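Local atomic coordinates of polyhedrin (Uranotaenia sapphirina cypovirus, PDB entry 4ZQX), a protein that forms the crystalline protein matrix of cypovirus occlusion bodies, the polyhedra that embed and protect virus particles, and binds ATP in this crystal. Residues A33-P36 against E37-K41; L125-R128 against Q129-Y133; S143-R146 against N147-D151; N187-G191 against P192-N196. One frame throughout, in Å; residues are numbered along the deposited sequence.

Overall arrangement
All four contacts are local folds of one continuous chain, met in order from contact 1 to contact 4. Contacts 1 and 3 belong to the same six-stranded antiparallel sheet: contact 1 is a hairpin end between its strands 27-34 and 40-47, and contact 3 leads into its outer strand 150-152. Their centres are about 23 Å apart. Contact 3 alone reaches the ATP pocket, through Asp151. Contact 2, in the long loop after strand 116-120, comes within about 10 Å of contact 3 at the nearest atoms. Contacts 1 and 4 lie on opposite sides of the chain's centre, about 42 Å between centres. Contacts 2 and 4 both touch a second subunit.

Contact 1 of 4, residues A33-P36 against E37-K41; sequences AEYP and EGQCK
Ala33 and Lys41 face each other as an antiparallel hydrogen-bonded pair, and four backbone bonds close the hairpin, two of them in this pair and two nearer the turn. Ala33 N gives to Lys41 O and Lys41 N back to Ala33 O, both at 2.9 Å. Tyr35 N reaches Gln39 O at 3.0 Å, while Gly38 N turns back to Tyr35 O at 2.9 Å. With Gly38 at positive phi (94°) and Gln39 O bound by Tyr35 N, residues Tyr35 to Gly38 form a type I turn with a G1 bulge. Two CA-H...O contacts fill in between, the closer from Cys40 CA to Ala33 O at 3.2 Å.

Side-chain packing centres on Tyr35. Its ring edge runs past the backbone of Gln39 to Lys41, with CD2 3.4 Å from Gln39 O and OH 3.8 Å from Lys41 CB. Gln39, bent at chi2 (-87°), crosses the tyrosine at about a right angle and lays CG and CD against Tyr35 CB. On the other face of the hairpin, Glu34 CG meets Cys40 SG at 4.2 Å.

Tyr35 OH is bound by Leu60 O, and Lys41 NZ by Glu59 O and Asp63. Strand 101-107 flanks the hairpin beside Glu34, and strand 207-211 beside Cys40.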
loop_
_atom_site.group_PDB
_atom_site.type_symbol
_atom_site.label_atom_id
_atom_site.label_comp_id
_atom_site.label_asym_id
_atom_site.label_seq_id
_atom_site.Cartn_x
_atom_site.Cartn_y
_atom_site.Cartn_z
ATOM N N ALA A 33 4.289 -18.315 -7.508
ATOM C CA ALA A 33 3.125 -18.990 -8.072
ATOM C C ALA A 33 3.542 -19.681 -9.365
ATOM O O ALA A 33 4.164 -19.068 -10.213
ATOM C CB ALA A 33 2.007 -17.973 -8.361
ATOM N N GLU A 34 3.201 -20.956 -9.502
ATOM C CA GLU A 34 3.498 -21.716 -10.716
ATOM C C GLU A 34 2.167 -22.120 -11.359
ATOM O O GLU A 34 1.249 -22.570 -10.676
ATOM C CB GLU A 34 4.372 -22.946 -10.404
ATOM C CG GLU A 34 4.820 -23.715 -11.672
ATOM C CD GLU A 34 5.847 -24.833 -11.429
ATOM O OE1 GLU A 34 5.832 -25.812 -12.212
ATOM O OE2 GLU A 34 6.680 -24.739 -10.494
ATOM N N TYR A 35 2.078 -21.945 -12.673
ATOM C CA TYR A 35 0.836 -22.142 -13.416
ATOM C C TYR A 35 0.920 -23.407 -14.284
ATOM O O TYR A 35 1.989 -24.000 -14.422
ATOM C CB TYR A 35 0.561 -20.874 -14.243
ATOM C CG TYR A 35 0.491 -19.646 -13.359
ATOM C CD1 TYR A 35 -0.710 -19.248 -12.778
ATOM C CD2 TYR A 35 1.626 -18.905 -13.067
ATOM C CE1 TYR A 35 -0.785 -18.134 -11.965
ATOM C CE2 TYR A 35 1.565 -17.787 -12.252
ATOM C CZ TYR A 35 0.364 -17.412 -11.696
ATOM O OH TYR A 35 0.303 -16.306 -10.886
ATOM N N PRO A 36 -0.210 -23.834 -14.852
ATOM C CA PRO A 36 -0.230 -25.121 -15.559
ATOM C C PRO A 36 0.810 -25.300 -16.690
ATOM O O PRO A 36 1.335 -26.414 -16.802
ATOM C CB PRO A 36 -1.668 -25.208 -16.084
ATOM C CG PRO A 36 -2.465 -24.453 -15.086
ATOM C CD PRO A 36 -1.572 -23.307 -14.635
ATOM N N GLU A 37 1.121 -24.264 -17.476
ATOM C CA GLU A 37 2.122 -24.401 -18.547
ATOM C C GLU A 37 3.546 -24.140 -18.049
ATOM O O GLU A 37 4.500 -24.092 -18.843
ATOM C CB GLU A 37 1.751 -23.512 -19.749
ATOM C CG GLU A 37 0.551 -24.083 -20.504
ATOM C CD GLU A 37 0.179 -23.337 -21.770
ATOM O OE1 GLU A 37 0.589 -22.165 -21.932
ATOM O OE2 GLU A 37 -0.556 -23.937 -22.605
ATOM N N GLY A 38 3.696 -24.015 -16.731
ATOM C CA GLY A 38 5.016 -23.967 -16.096
ATOM C C GLY A 38 5.572 -22.578 -15.871
ATOM O O GLY A 38 6.675 -22.406 -15.330
ATOM N N GLN A 39 4.825 -21.573 -16.306
ATOM C CA GLN A 39 5.253 -20.208 -16.087
ATOM C C GLN A 39 5.146 -19.896 -14.602
ATOM O O GLN A 39 4.425 -20.583 -13.871
ATOM C CB GLN A 39 4.484 -19.207 -16.960
ATOM C CG GLN A 39 3.024 -19.130 -16.733
ATOM C CD GLN A 39 2.229 -20.142 -17.550
ATOM O OE1 GLN A 39 2.372 -21.338 -17.387
ATOM N NE2 GLN A 39 1.363 -19.645 -18.407
ATOM N N CYS A 40 5.900 -18.884 -14.168
ATOM C CA CYS A 40 6.003 -18.518 -12.759
ATOM C C CYS A 40 5.883 -17.024 -12.588
ATOM O O CYS A 40 6.351 -16.239 -13.434
ATOM C CB CYS A 40 7.358 -18.932 -12.173
ATOM S SG CYS A 40 7.694 -20.700 -12.156
ATOM N N LYS A 41 5.263 -16.643 -11.481
ATOM C CA LYS A 41 5.221 -15.257 -11.044
ATOM C C LYS A 41 5.816 -15.222 -9.646
ATOM O O LYS A 41 5.450 -16.030 -8.804
ATOM C CB LYS A 41 3.774 -14.774 -11.021
ATOM C CG LYS A 41 3.578 -13.364 -11.419
ATOM C CD LYS A 41 2.110 -13.060 -11.732
ATOM C CE LYS A 41 1.837 -11.613 -11.440
ATOM N NZ LYS A 41 0.472 -11.197 -11.797
#

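Contact 2 of 4, residues L125-R128 against Q129-Y133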
loop_
_atom_site.group_PDB
_atom_site.type_symbol
_atom_site.label_atom_id
_atom_site.label_comp_id
_atom_site.label_asym_id
_atom_site.label_seq_id
_atom_site.Cartn_x
_atom_site.Cartn_y
_atom_site.Cartn_z
ATOM N N LEU A 125 -11.893 -12.549 1.969
ATOM C CA LEU A 125 -12.498 -12.986 3.220
ATOM C C LEU A 125 -11.860 -14.274 3.701
ATOM O O LEU A 125 -11.292 -15.013 2.899
ATOM C CB LEU A 125 -13.982 -13.252 3.030
ATOM C CG LEU A 125 -14.860 -12.103 2.559
ATOM C CD1 LEU A 125 -16.305 -12.577 2.531
ATOM C CD2 LEU A 125 -14.708 -10.933 3.460
ATOM N N SER A 126 -11.986 -14.565 4.999
ATOM C CA SER A 126 -11.512 -15.843 5.536
ATOM C C SER A 126 -12.143 -16.973 4.740
ATOM O O SER A 126 -13.355 -16.959 4.500
ATOM C CB SER A 126 -11.919 -15.996 6.998
ATOM O OG SER A 126 -11.278 -15.034 7.808
ATOM N N MET A 127 -11.333 -17.952 4.337
ATOM C CA MET A 127 -11.816 -19.033 3.491
ATOM C C MET A 127 -12.653 -20.038 4.277
ATOM O O MET A 127 -12.255 -20.498 5.341
ATOM C CB MET A 127 -10.655 -19.768 2.838
ATOM C CG MET A 127 -11.118 -20.763 1.787
ATOM S SD MET A 127 -9.750 -21.619 1.026
ATOM C CE MET A 127 -9.116 -20.311 -0.017
ATOM N N ARG A 128 -13.809 -20.384 3.727
ATOM C CA ARG A 128 -14.676 -21.390 4.313
ATOM C C ARG A 128 -15.672 -21.775 3.229
ATOM O O ARG A 128 -15.684 -21.158 2.150
ATOM C CB ARG A 128 -15.396 -20.849 5.549
ATOM C CG ARG A 128 -16.140 -19.585 5.295
ATOM C CD ARG A 128 -17.038 -19.192 6.465
ATOM N NE ARG A 128 -16.330 -19.153 7.733
ATOM C CZ ARG A 128 -16.598 -19.921 8.789
ATOM N NH1 ARG A 128 -17.586 -20.811 8.772
ATOM N NH2 ARG A 128 -15.876 -19.774 9.890
ATOM N N GLN A 129 -16.487 -22.796 3.495
ATOM C CA GLN A 129 -17.455 -23.282 2.507
ATOM C C GLN A 129 -18.369 -22.140 2.084
ATOM O O GLN A 129 -18.669 -21.979 0.907
ATOM C CB GLN A 129 -18.287 -24.441 3.054
ATOM C CG GLN A 129 -19.415 -24.874 2.110
ATOM C CD GLN A 129 -20.226 -26.034 2.648
ATOM O OE1 GLN A 129 -20.430 -26.154 3.850
ATOM N NE2 GLN A 129 -20.697 -26.892 1.757
ATOM N N THR A 130 -18.798 -21.349 3.062
ATOM C CA THR A 130 -19.690 -20.225 2.821
ATOM C C THR A 130 -19.092 -18.956 3.426
ATOM O O THR A 130 -19.238 -18.669 4.620
ATOM C CB THR A 130 -21.063 -20.511 3.440
ATOM O OG1 THR A 130 -21.550 -21.762 2.935
ATOM C CG2 THR A 130 -22.046 -19.409 3.127
ATOM N N GLU A 131 -18.408 -18.198 2.587
ATOM C CA GLU A 131 -17.788 -16.963 3.020
ATOM C C GLU A 131 -18.840 -15.897 3.285
ATOM O O GLU A 131 -19.797 -15.753 2.541
ATOM C CB GLU A 131 -16.768 -16.523 1.980
ATOM C CG GLU A 131 -15.630 -17.533 1.876
ATOM C CD GLU A 131 -14.637 -17.254 0.766
ATOM O OE1 GLU A 131 -14.679 -16.170 0.158
ATOM O OE2 GLU A 131 -13.801 -18.143 0.512
ATOM N N GLU A 132 -18.648 -15.148 4.362
ATOM C CA GLU A 132 -19.647 -14.185 4.808
ATOM C C GLU A 132 -18.957 -13.141 5.679
ATOM O O GLU A 132 -18.010 -13.473 6.401
ATOM C CB GLU A 132 -20.724 -14.946 5.592
ATOM C CG GLU A 132 -21.823 -14.133 6.168
ATOM C CD GLU A 132 -22.943 -14.996 6.676
ATOM O OE1 GLU A 132 -22.702 -16.187 7.008
ATOM O OE2 GLU A 132 -24.073 -14.483 6.738
ATOM N N TYR A 133 -19.411 -11.887 5.610
ATOM C CA TYR A 133 -18.747 -10.801 6.343
ATOM C C TYR A 133 -18.743 -11.018 7.853
ATOM O O TYR A 133 -17.801 -10.626 8.526
ATOM C CB TYR A 133 -19.388 -9.434 6.034
ATOM C CG TYR A 133 -18.936 -8.823 4.729
ATOM C CD1 TYR A 133 -17.591 -8.792 4.387
ATOM C CD2 TYR A 133 -19.848 -8.285 3.834
ATOM C CE1 TYR A 133 -17.173 -8.241 3.211
ATOM C CE2 TYR A 133 -19.432 -7.736 2.633
ATOM C CZ TYR A 133 -18.097 -7.720 2.339
ATOM O OH TYR A 133 -17.662 -7.190 1.166
HETATM O O HOH W 1 -13.347 -13.931 -0.312
HETATM O O HOH W 2 -15.800 -15.798 5.518
#
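The chain runs out along Leu125 to Arg128, where the backbone is extended, and doubles back from Gln129 to Tyr133, the two directions lying 148° apart, with neither helix nor strand in the bend. Leu125 packs across the open end of the bend. Its CD1 lies 4.0 Å from Glu131 CB, while CD2 comes up to Tyr133 CE1 at 3.7 Å, the leucine crossing the tyrosine at about a right angle. Glu131 reaches back across the bend, its CG 3.5 Å from Ser126 O and 3.6 Å from Arg128 O. With CG anti to the carbonyl carbon (chi1 -64°) and the chain extended, its carboxylate ends near Met127 CA. On the face of the bend away from the Glu131 carboxylate, Arg128 CG passes 3.3 Å from Thr130 O.

Water 1 accepts from Leu125 N and donates to Glu131 OE1 at 2.6 Å. Water 2 accepts from Glu132 N at 3.1 Å and lies 2.9 Å from Ser126 O. Tyr225 of the second subunit packs on Leu125, Glu131 and Glu132, and its His44 meets the Tyr133 ring.

The bend is thus held by the Leu125-Tyr133 contact, the aliphatic part of Glu131 and the water 1 bridge, with a second probable at water 2.

Contact 3 of 4, residues S143-R146 against N147-D151. With ATP (adenosine-5'-triphosphate), chain B.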
loop_
_atom_site.group_PDB
_atom_site.type_symbol
_atom_site.label_atom_id
_atom_site.label_comp_id
_atom_site.label_asym_id
_atom_site.label_seq_id
_atom_site.Cartn_x
_atom_site.Cartn_y
_atom_site.Cartn_z
ATOM N N SER A 143 -3.052 -21.116 10.329
ATOM C CA SER A 143 -2.123 -20.335 9.525
ATOM C C SER A 143 -0.692 -20.357 10.088
ATOM O O SER A 143 0.260 -20.042 9.376
ATOM C CB SER A 143 -2.601 -18.888 9.376
ATOM O OG SER A 143 -2.563 -18.198 10.614
ATOM N N TYR A 144 -0.543 -20.727 11.357
ATOM C CA TYR A 144 0.777 -20.796 11.979
ATOM C C TYR A 144 1.392 -22.145 11.656
ATOM O O TYR A 144 0.928 -23.162 12.150
ATOM C CB TYR A 144 0.675 -20.648 13.502
ATOM C CG TYR A 144 0.123 -19.323 13.958
ATOM C CD1 TYR A 144 0.913 -18.179 13.953
ATOM C CD2 TYR A 144 -1.181 -19.213 14.397
ATOM C CE1 TYR A 144 0.417 -16.968 14.372
ATOM C CE2 TYR A 144 -1.689 -17.997 14.822
ATOM C CZ TYR A 144 -0.892 -16.883 14.790
ATOM O OH TYR A 144 -1.401 -15.684 15.213
ATOM N N LYS A 145 2.412 -22.172 10.814
ATOM C CA LYS A 145 2.903 -23.450 10.303
ATOM C C LYS A 145 3.916 -24.108 11.236
ATOM O O LYS A 145 3.959 -25.337 11.337
ATOM C CB LYS A 145 3.483 -23.288 8.892
ATOM C CG LYS A 145 2.534 -22.654 7.879
ATOM C CD LYS A 145 1.159 -23.304 7.880
ATOM C CE LYS A 145 0.220 -22.667 6.898
ATOM N NZ LYS A 145 -1.093 -23.358 6.954
ATOM N N ARG A 146 4.710 -23.289 11.930
ATOM C CA ARG A 146 5.695 -23.782 12.898
ATOM C C ARG A 146 6.555 -24.934 12.343
ATOM O O ARG A 146 7.293 -24.720 11.378
ATOM C CB ARG A 146 5.019 -24.116 14.244
ATOM C CG ARG A 146 4.192 -22.956 14.789
ATOM C CD ARG A 146 3.817 -23.160 16.245
ATOM N NE ARG A 146 2.592 -22.428 16.559
ATOM C CZ ARG A 146 1.370 -22.915 16.351
ATOM N NH1 ARG A 146 1.207 -24.151 15.871
ATOM N NH2 ARG A 146 0.309 -22.179 16.622
ATOM N N ASN A 147 6.480 -26.134 12.919
ATOM C CA ASN A 147 7.347 -27.224 12.458
ATOM C C ASN A 147 6.914 -27.876 11.136
ATOM O O ASN A 147 7.557 -28.812 10.662
ATOM C CB ASN A 147 7.550 -28.269 13.563
ATOM C CG ASN A 147 8.517 -27.795 14.602
ATOM O OD1 ASN A 147 9.739 -27.834 14.401
ATOM N ND2 ASN A 147 7.988 -27.292 15.699
ATOM N N LYS A 148 5.857 -27.352 10.530
ATOM C CA LYS A 148 5.448 -27.778 9.204
ATOM C C LYS A 148 6.208 -27.007 8.105
ATOM O O LYS A 148 6.099 -27.346 6.925
ATOM C CB LYS A 148 3.931 -27.667 9.038
ATOM C CG LYS A 148 3.169 -28.675 9.883
ATOM C CD LYS A 148 1.665 -28.508 9.825
ATOM C CE LYS A 148 0.992 -29.680 10.530
ATOM N NZ LYS A 148 -0.453 -29.452 10.746
ATOM N N PHE A 149 6.983 -25.991 8.486
ATOM C CA PHE A 149 7.962 -25.411 7.557
ATOM C C PHE A 149 9.017 -26.460 7.209
ATOM O O PHE A 149 9.398 -27.272 8.052
ATOM C CB PHE A 149 8.666 -24.170 8.141
ATOM C CG PHE A 149 7.831 -22.914 8.113
ATOM C CD1 PHE A 149 7.504 -22.310 6.910
ATOM C CD2 PHE A 149 7.422 -22.321 9.287
ATOM C CE1 PHE A 149 6.744 -21.153 6.881
ATOM C CE2 PHE A 149 6.665 -21.169 9.276
ATOM C CZ PHE A 149 6.331 -20.572 8.067
ATOM N N VAL A 150 9.513 -26.404 5.974
ATOM C CA VAL A 150 10.508 -27.335 5.474
ATOM C C VAL A 150 11.863 -26.604 5.462
ATOM O O VAL A 150 11.967 -25.522 4.908
ATOM C CB VAL A 150 10.136 -27.761 4.036
ATOM C CG1 VAL A 150 11.213 -28.654 3.428
ATOM C CG2 VAL A 150 8.776 -28.465 4.016
ATOM N N ASP A 151 12.893 -27.192 6.059
ATOM C CA ASP A 151 14.210 -26.545 6.122
ATOM C C ASP A 151 14.924 -26.689 4.793
ATOM O O ASP A 151 14.865 -27.769 4.191
ATOM C CB ASP A 151 15.109 -27.153 7.217
ATOM C CG ASP A 151 14.533 -27.010 8.606
ATOM O OD1 ASP A 151 13.605 -26.199 8.813
ATOM O OD2 ASP A 151 15.026 -27.714 9.509
HETATM P PG ATP B . 22.425 -23.702 6.416
HETATM O O1G ATP B . 22.427 -24.979 7.219
HETATM O O2G ATP B . 21.064 -23.084 6.165
HETATM O O3G ATP B . 23.471 -22.699 6.867
HETATM P PB ATP B . 23.811 -25.305 4.457
HETATM O O1B ATP B . 24.318 -24.889 3.095
HETATM O O2B ATP B . 24.786 -25.610 5.566
HETATM O O3B ATP B . 22.785 -24.142 4.906
HETATM P PA ATP B . 22.680 -27.956 4.965
HETATM O O1A ATP B . 23.406 -28.985 4.137
HETATM O O2A ATP B . 23.021 -27.801 6.435
HETATM O O3A ATP B . 22.784 -26.535 4.189
HETATM O "O5'" ATP B . 21.096 -28.295 4.856
HETATM C "C5'" ATP B . 20.113 -27.496 5.519
HETATM C "C4'" ATP B . 18.791 -28.247 5.472
HETATM O "O4'" ATP B . 18.335 -28.353 4.121
HETATM C "C3'" ATP B . 18.917 -29.673 5.990
HETATM O "O3'" ATP B . 17.837 -29.937 6.881
HETATM C "C2'" ATP B . 18.792 -30.553 4.762
HETATM O "O2'" ATP B . 18.195 -31.837 4.994
HETATM C "C1'" ATP B . 17.939 -29.697 3.839
HETATM N N9 ATP B . 18.176 -30.095 2.433
HETATM C C8 ATP B . 19.359 -30.079 1.776
HETATM N N7 ATP B . 19.210 -30.523 0.500
HETATM C C5 ATP B . 17.911 -30.829 0.346
HETATM C C6 ATP B . 17.085 -31.353 -0.749
HETATM N N6 ATP B . 17.702 -31.611 -1.919
HETATM N N1 ATP B . 15.761 -31.550 -0.533
HETATM C C2 ATP B . 15.203 -31.268 0.664
HETATM N N3 ATP B . 15.904 -30.790 1.709
HETATM C C4 ATP B . 17.232 -30.552 1.614
#
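Arg146 takes an uncommon backbone for a residue other than glycine, with phi 48° and psi -117°. Followed by Asn147, these angles make a type II' turn from Lys145 to Lys148, closed by Lys148 N on Lys145 O at 2.9 Å. The next bond follows at once, Phe149 N on Arg146 O at 3.2 Å. In both, the donor stands above the carbonyl plane, as suits so tight a winding; the two bonds overlap, and residues 147 and 148 have 3-10 geometry.

Two parts of the turn meet the Phe149 ring. Lys145 CB sits over one face in a CH-pi contact, 4.0 Å from the centroid and 16° off the ring normal. Arg146 O lies at the ring edge, near the plane, with Phe149 CD2 only 3.2 Å away. The lysine chain then bends at chi2, and its NZ binds Cys142 O.

Trp112 meets Phe149 edge-to-face, and Trp163 of strand 160-166 touches both Phe149 and Lys145. Beyond the turn, Asp151 forms a salt bridge with Lys161 through OD1, and its O lies 3.5 Å from ATP O4'. The tight turn thus feeds outer strand 150-152, whose Asp151 lines the ribose side of the ATP pocket.

Contact 4 of 4, residues N187-G191 against P192-N196; sequences NLYAG and PLLGN
The Tyr189 ring meets Leu194 at its edge. Leu194 CD1 lies in the ring plane, 3.8 Å from Tyr189 CD1, and the two side chains cross at about a right angle. The leucine also rests on the tyrosine's backbone, its CB 3.6 Å from Tyr189 O. A second flat group, the Asn187 amide, accepts through OD1 from Tyr189 N at 2.8 Å, the donor standing 46° out of the amide plane.

That bond makes an Asx turn, and a type I beta turn overlies it, closed by Ala190 N on Asn187 O at 3.1 Å. Gly191, at positive phi (77°), then swings the chain towards helix 194-200. Its carbonyl takes Leu194 N at 3.2 Å, again from above the carbonyl plane.

Leu188 and Leu193 lie side by side and point the same way. With CG anti to the backbone N (chi1 -162°), Leu193 brings its CD2 to Leu188 CD2 at 3.7 Å. Leu193 CB lies 3.8 Å from Leu188 O; that carbonyl oxygen is buried here and has no polar partner in the model. Leu194 packs against Leu194 of both other subunits, and Tyr189 touches Gly195 of the second. Asn196 O accepts from Arg139 of the third subunit.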
loop_
_atom_site.group_PDB
_atom_site.type_symbol
_atom_site.label_atom_id
_atom_site.label_comp_id
_atom_site.label_asym_id
_atom_site.label_seq_id
_atom_site.Cartn_x
_atom_site.Cartn_y
_atom_site.Cartn_z
ATOM N N ASN A 187 12.110 -6.997 24.238
ATOM C CA ASN A 187 10.936 -6.538 23.490
ATOM C C ASN A 187 11.283 -5.234 22.788
ATOM O O ASN A 187 11.434 -4.199 23.432
ATOM C CB ASN A 187 9.736 -6.361 24.421
ATOM C CG ASN A 187 8.481 -5.890 23.690
ATOM O OD1 ASN A 187 8.510 -5.651 22.480
ATOM N ND2 ASN A 187 7.363 -5.783 24.420
ATOM N N LEU A 188 11.431 -5.296 21.467
ATOM C CA LEU A 188 11.780 -4.112 20.692
ATOM C C LEU A 188 10.666 -3.055 20.626
ATOM O O LEU A 188 10.930 -1.898 20.265
ATOM C CB LEU A 188 12.198 -4.505 19.270
ATOM C CG LEU A 188 13.469 -5.355 19.141
ATOM C CD1 LEU A 188 13.785 -5.588 17.668
ATOM C CD2 LEU A 188 14.674 -4.710 19.865
ATOM N N TYR A 189 9.441 -3.441 20.977
ATOM C CA TYR A 189 8.313 -2.509 21.019
ATOM C C TYR A 189 8.186 -1.813 22.376
ATOM O O TYR A 189 7.306 -0.977 22.557
ATOM C CB TYR A 189 6.984 -3.221 20.717
ATOM C CG TYR A 189 6.894 -3.818 19.334
ATOM C CD1 TYR A 189 6.598 -3.027 18.230
ATOM C CD2 TYR A 189 7.099 -5.169 19.132
ATOM C CE1 TYR A 189 6.501 -3.574 16.974
ATOM C CE2 TYR A 189 7.003 -5.732 17.871
ATOM C CZ TYR A 189 6.709 -4.925 16.795
ATOM O OH TYR A 189 6.610 -5.474 15.535
ATOM N N ALA A 190 9.045 -2.164 23.325
ATOM C CA ALA A 190 8.989 -1.587 24.665
ATOM C C ALA A 190 9.929 -0.409 24.795
ATOM O O ALA A 190 11.043 -0.433 24.280
ATOM C CB ALA A 190 9.334 -2.630 25.701
ATOM N N GLY A 191 9.471 0.624 25.494
ATOM C CA GLY A 191 10.304 1.778 25.780
ATOM C C GLY A 191 10.471 2.710 24.582
ATOM O O GLY A 191 9.709 2.652 23.616
ATOM N N PRO A 192 11.488 3.577 24.634
ATOM C CA PRO A 192 11.686 4.598 23.601
ATOM C C PRO A 192 11.978 4.056 22.209
ATOM O O PRO A 192 11.748 4.765 21.261
ATOM C CB PRO A 192 12.898 5.384 24.111
ATOM C CG PRO A 192 12.929 5.151 25.544
ATOM C CD PRO A 192 12.394 3.777 25.777
ATOM N N LEU A 193 12.477 2.835 22.091
ATOM C CA LEU A 193 12.760 2.270 20.762
ATOM C C LEU A 193 11.507 2.145 19.868
ATOM O O LEU A 193 11.613 2.072 18.641
ATOM C CB LEU A 193 13.441 0.909 20.890
ATOM C CG LEU A 193 14.159 0.406 19.634
ATOM C CD1 LEU A 193 15.320 1.310 19.242
ATOM C CD2 LEU A 193 14.649 -1.002 19.866
ATOM N N LEU A 194 10.324 2.115 20.476
ATOM C CA LEU A 194 9.097 1.855 19.724
ATOM C C LEU A 194 8.927 2.750 18.480
ATOM O O LEU A 194 8.634 2.266 17.404
ATOM C CB LEU A 194 7.879 1.986 20.650
ATOM C CG LEU A 194 6.491 1.947 19.998
ATOM C CD1 LEU A 194 6.222 0.580 19.363
ATOM C CD2 LEU A 194 5.434 2.282 21.032
ATOM N N GLY A 195 9.117 4.052 18.631
ATOM C CA GLY A 195 8.971 4.967 17.501
ATOM C C GLY A 195 9.892 4.615 16.347
ATOM O O GLY A 195 9.535 4.742 15.163
ATOM N N ASN A 196 11.098 4.174 16.681
ATOM C CA ASN A 196 12.064 3.812 15.642
ATOM C C ASN A 196 11.636 2.553 14.877
ATOM O O ASN A 196 11.814 2.460 13.657
ATOM C CB ASN A 196 13.468 3.671 16.241
ATOM C CG ASN A 196 14.551 3.633 15.176
ATOM O OD1 ASN A 196 14.934 4.660 14.605
ATOM N ND2 ASN A 196 15.044 2.447 14.903
#